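Side-chain contacts in MdcE (Pseudomonas aeruginosa, PDB 5VIP), which is the gamma subunit of a biotin-independent malonate decarboxylase and probably acts in carboxyl transfer from malonyl-S-ACP together with its partner subunit: residues G77-L82 with Q129-A134; G133-Y138 with G165-R170. All coordinates share one frame; numbering follows the deposited sequence.

Contact 1: G77-L82 with Q129-A134; sequences GEVGLL and QALAGA
Leu131 of the helix 127-143 reaches Val79 and Gly80, which lie in the turn leading into the helix 81-97. From CB the side chain runs on to CG, and Leu131 CG comes within 4.1 Å of Val79 CG1. From CG the CD1 branch does most of the touching. Leu131 CD1 lies 3.8 Å from Val79 CG1. The same Leu131 CD1 is 4.0 Å from the carbonyl oxygen Gly80 O. The two side chains cross obliquely, and methyl CD1 of Leu131 meets methyl CG1 of Val79. Val79 presents CG1 because this methyl is anti to the backbone N (chi1 173°).

At the neighbouring residues, Leu81 and Ala130, the backbones come closest, with Leu81 CA 5.8 Å from Ala130 CA. The methyl Ala130 CB packs against Leu81 O at 3.9 Å. The isobutyl group of Leu81 starts out away from the helix, yet its CD2 ends 4.3 Å from Ala130 CB.

Gly80 is the N-cap residue of the helix 81-97, and its N is hydrogen-bonded to Glu83 OE1. Val79 is bound through its backbone to Ser115 and Ala117. The start of one helix is thus laid against the side of another. Ala160 and Ala163 of helix 158-163 cover Val79 and Leu131 respectively, and apolar side chains of the other protein chain pack on Leu81 and Leu131. All five touching residues are buried. The contact consists of aliphatic carbons and two backbone oxygens, so the two segments are held by shape and exclusion of water, without polar bonds between them.

Contact 2: G133-Y138 with G165-R170; sequences GAVDAY and GYQANR
Gln167 lays the aliphatic part of its side chain against Val135 and Tyr138, one helical turn of 127-143. Its CB faces the helix and sits 4.0 Å from Tyr138 CB, so the two side chains meet at their bases. The next carbon, Gln167 CG, is 4.1 Å from Val135 CG1 and equally near the carbonyl oxygen Val135 O. The chain then bends at chi2 (-57°), which keeps the amide close to the valine: Gln167 NE2 is 4.1 Å from Val135 CG1. The Val135 and Gln167 side chains cross at about a right angle. All of this is van der Waals packing.

Gln167 sits in a type I beta turn from Gly165 to Ala168, closed by Ala168 N to Gly165 O at 3.2 Å. The turn lies in the link from helix 158-163 to strand 170-174, a strand of the mixed main sheet. Helix 127-143 itself joins the parallel neighbours 106-113 and 148-152 of that sheet, so the turn packs on the helix of a beta-alpha-beta crossover, consistent with the crotonase fold of this carboxyltransferase family.

The polar ends of these side chains find partners outside the two segments. Gln167 OE1 accepts a hydrogen bond from Arg142 NH2, one turn beyond Tyr138 on the same helix. Gln167 NE2 gives one to the backbone of the other protein chain, so both ends of the buried amide are bonded and its rotation is fixed. Beyond CB, the side chain of Tyr138 packs on Leu87 and Val91 of helix 81-97. Its hydroxyl is hydrogen-bonded to His164 ND1, next to the turn in sequence.

Overall arrangement
Both contacts use helix 127-143 and share Gly133 and Ala134. Contact 1 takes its earlier part and contact 2 continues from there. Their centres are 12 Å apart. Along the chain, 77-82 comes first, then the helix, then 165-170. One helix therefore meets the start of helix 81-97 at one place and the turn before strand 170-174 at another. Helix 158-163 borders contact 1 and runs toward the turn of contact 2. Both sites are buried, and contact 2 lies nearer the centre of the chain. The other protein chain reaches both, so this helix region packs within its own subunit and also at the subunit interface.

Contact 1: G77-L82 with Q129-A134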
loop_
_atom_site.group_PDB
_atom_site.type_symbol
_atom_site.label_atom_id
_atom_site.label_comp_id
_atom_site.label_asym_id
_atom_site.label_seq_id
_atom_site.Cartn_x
_atom_site.Cartn_y
_atom_site.Cartn_z
ATOM N N GLY A 77 -19.314 1.772 1.963
ATOM C CA GLY A 77 -18.334 2.407 1.103
ATOM C C GLY A 77 -16.889 1.991 1.352
ATOM O O GLY A 77 -15.981 2.482 0.675
ATOM N N GLU A 78 -16.687 1.089 2.312
ATOM C CA GLU A 78 -15.354 0.560 2.649
ATOM C C GLU A 78 -14.689 -0.163 1.486
ATOM O O GLU A 78 -15.360 -0.753 0.646
ATOM C CB GLU A 78 -15.438 -0.417 3.830
ATOM C CG GLU A 78 -15.971 0.198 5.120
ATOM C CD GLU A 78 -17.483 0.023 5.273
ATOM O OE1 GLU A 78 -18.178 -0.244 4.266
ATOM O OE2 GLU A 78 -17.969 0.130 6.412
ATOM N N VAL A 79 -13.360 -0.146 1.453
ATOM C CA VAL A 79 -12.655 -1.023 0.525
ATOM C C VAL A 79 -12.442 -2.362 1.223
ATOM O O VAL A 79 -11.576 -2.493 2.083
ATOM C CB VAL A 79 -11.325 -0.418 0.060
ATOM C CG1 VAL A 79 -10.544 -1.425 -0.774
ATOM C CG2 VAL A 79 -11.594 0.841 -0.755
ATOM N N GLY A 80 -13.272 -3.337 0.875
ATOM C CA GLY A 80 -13.180 -4.672 1.437
ATOM C C GLY A 80 -12.650 -5.661 0.412
ATOM O O GLY A 80 -11.953 -5.277 -0.526
ATOM N N LEU A 81 -12.985 -6.934 0.590
ATOM C CA LEU A 81 -12.434 -8.008 -0.236
ATOM C C LEU A 81 -12.810 -7.883 -1.707
ATOM O O LEU A 81 -11.964 -8.044 -2.595
ATOM C CB LEU A 81 -12.901 -9.363 0.301
ATOM C CG LEU A 81 -12.313 -9.722 1.665
ATOM C CD1 LEU A 81 -13.214 -10.697 2.389
ATOM C CD2 LEU A 81 -10.913 -10.321 1.483
ATOM N N LEU A 82 -14.083 -7.609 -1.972
ATOM C CA LEU A 82 -14.553 -7.569 -3.347
ATOM C C LEU A 82 -14.049 -6.318 -4.040
ATOM O O LEU A 82 -13.799 -6.324 -5.241
ATOM C CB LEU A 82 -16.081 -7.628 -3.401
ATOM C CG LEU A 82 -16.652 -8.921 -2.812
ATOM C CD1 LEU A 82 -18.170 -8.876 -2.785
ATOM C CD2 LEU A 82 -16.162 -10.120 -3.617
ATOM N N GLN A 129 -4.257 -9.018 1.315
ATOM C CA GLN A 129 -3.808 -9.541 0.025
ATOM C C GLN A 129 -4.664 -8.973 -1.102
ATOM O O GLN A 129 -4.176 -8.687 -2.199
ATOM C CB GLN A 129 -3.863 -11.080 0.018
ATOM C CG GLN A 129 -3.313 -11.724 -1.251
ATOM C CD GLN A 129 -1.826 -11.437 -1.444
ATOM O OE1 GLN A 129 -0.970 -12.061 -0.816
ATOM N NE2 GLN A 129 -1.521 -10.473 -2.302
ATOM N N ALA A 130 -5.953 -8.825 -0.818
ATOM C CA ALA A 130 -6.887 -8.238 -1.773
ATOM C C ALA A 130 -6.497 -6.802 -2.084
ATOM O O ALA A 130 -6.484 -6.389 -3.243
ATOM C CB ALA A 130 -8.312 -8.299 -1.228
ATOM N N LEU A 131 -6.170 -6.036 -1.046
ATOM C CA LEU A 131 -5.763 -4.647 -1.260
ATOM C C LEU A 131 -4.396 -4.608 -1.945
ATOM O O LEU A 131 -4.141 -3.732 -2.761
ATOM C CB LEU A 131 -5.743 -3.865 0.054
ATOM C CG LEU A 131 -7.089 -3.200 0.402
ATOM C CD1 LEU A 131 -8.243 -4.202 0.381
ATOM C CD2 LEU A 131 -6.998 -2.504 1.755
ATOM N N ALA A 132 -3.526 -5.570 -1.629
ATOM C CA ALA A 132 -2.256 -5.679 -2.341
ATOM C C ALA A 132 -2.479 -5.924 -3.833
ATOM O O ALA A 132 -1.732 -5.412 -4.672
ATOM C CB ALA A 132 -1.405 -6.789 -1.753
ATOM N N GLY A 133 -3.477 -6.741 -4.161
ATOM C CA GLY A 133 -3.846 -6.967 -5.553
ATOM C C GLY A 133 -4.173 -5.666 -6.282
ATOM O O GLY A 133 -3.755 -5.450 -7.426
ATOM N N ALA A 134 -4.917 -4.785 -5.619
ATOM C CA ALA A 134 -5.275 -3.500 -6.217
ATOM C C ALA A 134 -4.045 -2.618 -6.424
ATOM O O ALA A 134 -3.878 -2.000 -7.481
ATOM C CB ALA A 134 -6.313 -2.771 -5.352
#

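Contact 2: G133-Y138 with G165-R170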
loop_
_atom_site.group_PDB
_atom_site.type_symbol
_atom_site.label_atom_id
_atom_site.label_comp_id
_atom_site.label_asym_id
_atom_site.label_seq_id
_atom_site.Cartn_x
_atom_site.Cartn_y
_atom_site.Cartn_z
ATOM N N GLY A 133 -3.477 -6.741 -4.161
ATOM C CA GLY A 133 -3.846 -6.967 -5.553
ATOM C C GLY A 133 -4.173 -5.666 -6.282
ATOM O O GLY A 133 -3.755 -5.450 -7.426
ATOM N N ALA A 134 -4.917 -4.785 -5.619
ATOM C CA ALA A 134 -5.275 -3.500 -6.217
ATOM C C ALA A 134 -4.045 -2.618 -6.424
ATOM O O ALA A 134 -3.878 -2.000 -7.481
ATOM C CB ALA A 134 -6.313 -2.771 -5.352
ATOM N N VAL A 135 -3.196 -2.553 -5.403
ATOM C CA VAL A 135 -1.970 -1.758 -5.465
ATOM C C VAL A 135 -1.059 -2.258 -6.587
ATOM O O VAL A 135 -0.534 -1.473 -7.385
ATOM C CB VAL A 135 -1.216 -1.791 -4.102
ATOM C CG1 VAL A 135 0.165 -1.178 -4.219
ATOM C CG2 VAL A 135 -2.014 -1.030 -3.049
ATOM N N ASP A 136 -0.877 -3.572 -6.641
ATOM C CA ASP A 136 -0.023 -4.168 -7.665
ATOM C C ASP A 136 -0.532 -3.837 -9.078
ATOM O O ASP A 136 0.247 -3.453 -9.951
ATOM C CB ASP A 136 0.069 -5.686 -7.460
ATOM C CG ASP A 136 1.097 -6.334 -8.377
ATOM O OD1 ASP A 136 2.310 -6.106 -8.174
ATOM O OD2 ASP A 136 0.687 -7.059 -9.301
ATOM N N ALA A 137 -1.839 -3.956 -9.297
ATOM C CA ALA A 137 -2.395 -3.663 -10.621
ATOM C C ALA A 137 -2.196 -2.182 -11.009
ATOM O O ALA A 137 -1.741 -1.872 -12.117
ATOM C CB ALA A 137 -3.868 -4.032 -10.667
ATOM N N TYR A 138 -2.535 -1.273 -10.096
ATOM C CA TYR A 138 -2.349 0.152 -10.336
ATOM C C TYR A 138 -0.884 0.511 -10.616
ATOM O O TYR A 138 -0.570 1.234 -11.579
ATOM C CB TYR A 138 -2.842 0.962 -9.141
ATOM C CG TYR A 138 -4.301 1.371 -9.162
ATOM C CD1 TYR A 138 -4.793 2.215 -10.156
ATOM C CD2 TYR A 138 -5.167 0.976 -8.139
ATOM C CE1 TYR A 138 -6.125 2.645 -10.141
ATOM C CE2 TYR A 138 -6.501 1.401 -8.113
ATOM C CZ TYR A 138 -6.969 2.239 -9.122
ATOM O OH TYR A 138 -8.290 2.682 -9.122
ATOM N N GLY A 165 -5.999 4.978 -5.320
ATOM C CA GLY A 165 -5.576 6.347 -5.458
ATOM C C GLY A 165 -4.106 6.618 -5.215
ATOM O O GLY A 165 -3.529 7.425 -5.917
ATOM N N TYR A 166 -3.482 5.968 -4.234
ATOM C CA TYR A 166 -2.186 6.471 -3.793
ATOM C C TYR A 166 -1.034 6.039 -4.724
ATOM O O TYR A 166 0.101 6.479 -4.547
ATOM C CB TYR A 166 -1.844 6.011 -2.376
ATOM C CG TYR A 166 -1.355 7.131 -1.474
ATOM C CD1 TYR A 166 -1.619 7.112 -0.109
ATOM C CD2 TYR A 166 -0.734 8.265 -2.006
ATOM C CE1 TYR A 166 -1.187 8.147 0.718
ATOM C CE2 TYR A 166 -0.323 9.306 -1.185
ATOM C CZ TYR A 166 -0.544 9.233 0.173
ATOM O OH TYR A 166 -0.145 10.275 0.999
ATOM N N GLN A 167 -1.301 5.203 -5.721
ATOM C CA GLN A 167 -0.264 4.885 -6.702
ATOM C C GLN A 167 -0.241 5.858 -7.888
ATOM O O GLN A 167 0.478 5.635 -8.855
ATOM C CB GLN A 167 -0.438 3.455 -7.220
ATOM C CG GLN A 167 0.020 2.389 -6.238
ATOM C CD GLN A 167 1.484 2.564 -5.829
ATOM O OE1 GLN A 167 2.368 2.639 -6.675
ATOM N NE2 GLN A 167 1.736 2.635 -4.523
ATOM N N ALA A 168 -1.018 6.932 -7.815
ATOM C CA ALA A 168 -1.176 7.838 -8.962
ATOM C C ALA A 168 0.113 8.580 -9.349
ATOM O O ALA A 168 0.933 8.916 -8.489
ATOM C CB ALA A 168 -2.290 8.860 -8.669
ATOM N N ASN A 169 0.286 8.820 -10.647
ATOM C CA ASN A 169 1.289 9.774 -11.137
ATOM C C ASN A 169 1.055 11.186 -10.589
ATOM O O ASN A 169 1.998 11.918 -10.315
ATOM C CB ASN A 169 1.282 9.858 -12.664
ATOM C CG ASN A 169 1.607 8.547 -13.336
ATOM O OD1 ASN A 169 0.715 7.758 -13.641
ATOM N ND2 ASN A 169 2.885 8.323 -13.607
ATOM N N ARG A 170 -0.208 11.576 -10.476
ATOM C CA ARG A 170 -0.564 12.917 -10.004
ATOM C C ARG A 170 -1.790 12.854 -9.117
ATOM O O ARG A 170 -2.751 12.152 -9.432
ATOM C CB ARG A 170 -0.833 13.870 -11.169
ATOM C CG ARG A 170 0.293 14.003 -12.173
ATOM C CD ARG A 170 1.434 14.870 -11.669
ATOM N NE ARG A 170 2.367 15.097 -12.765
ATOM C CZ ARG A 170 3.258 14.201 -13.182
ATOM N NH1 ARG A 170 3.358 13.019 -12.582
ATOM N NH2 ARG A 170 4.048 14.481 -14.205
#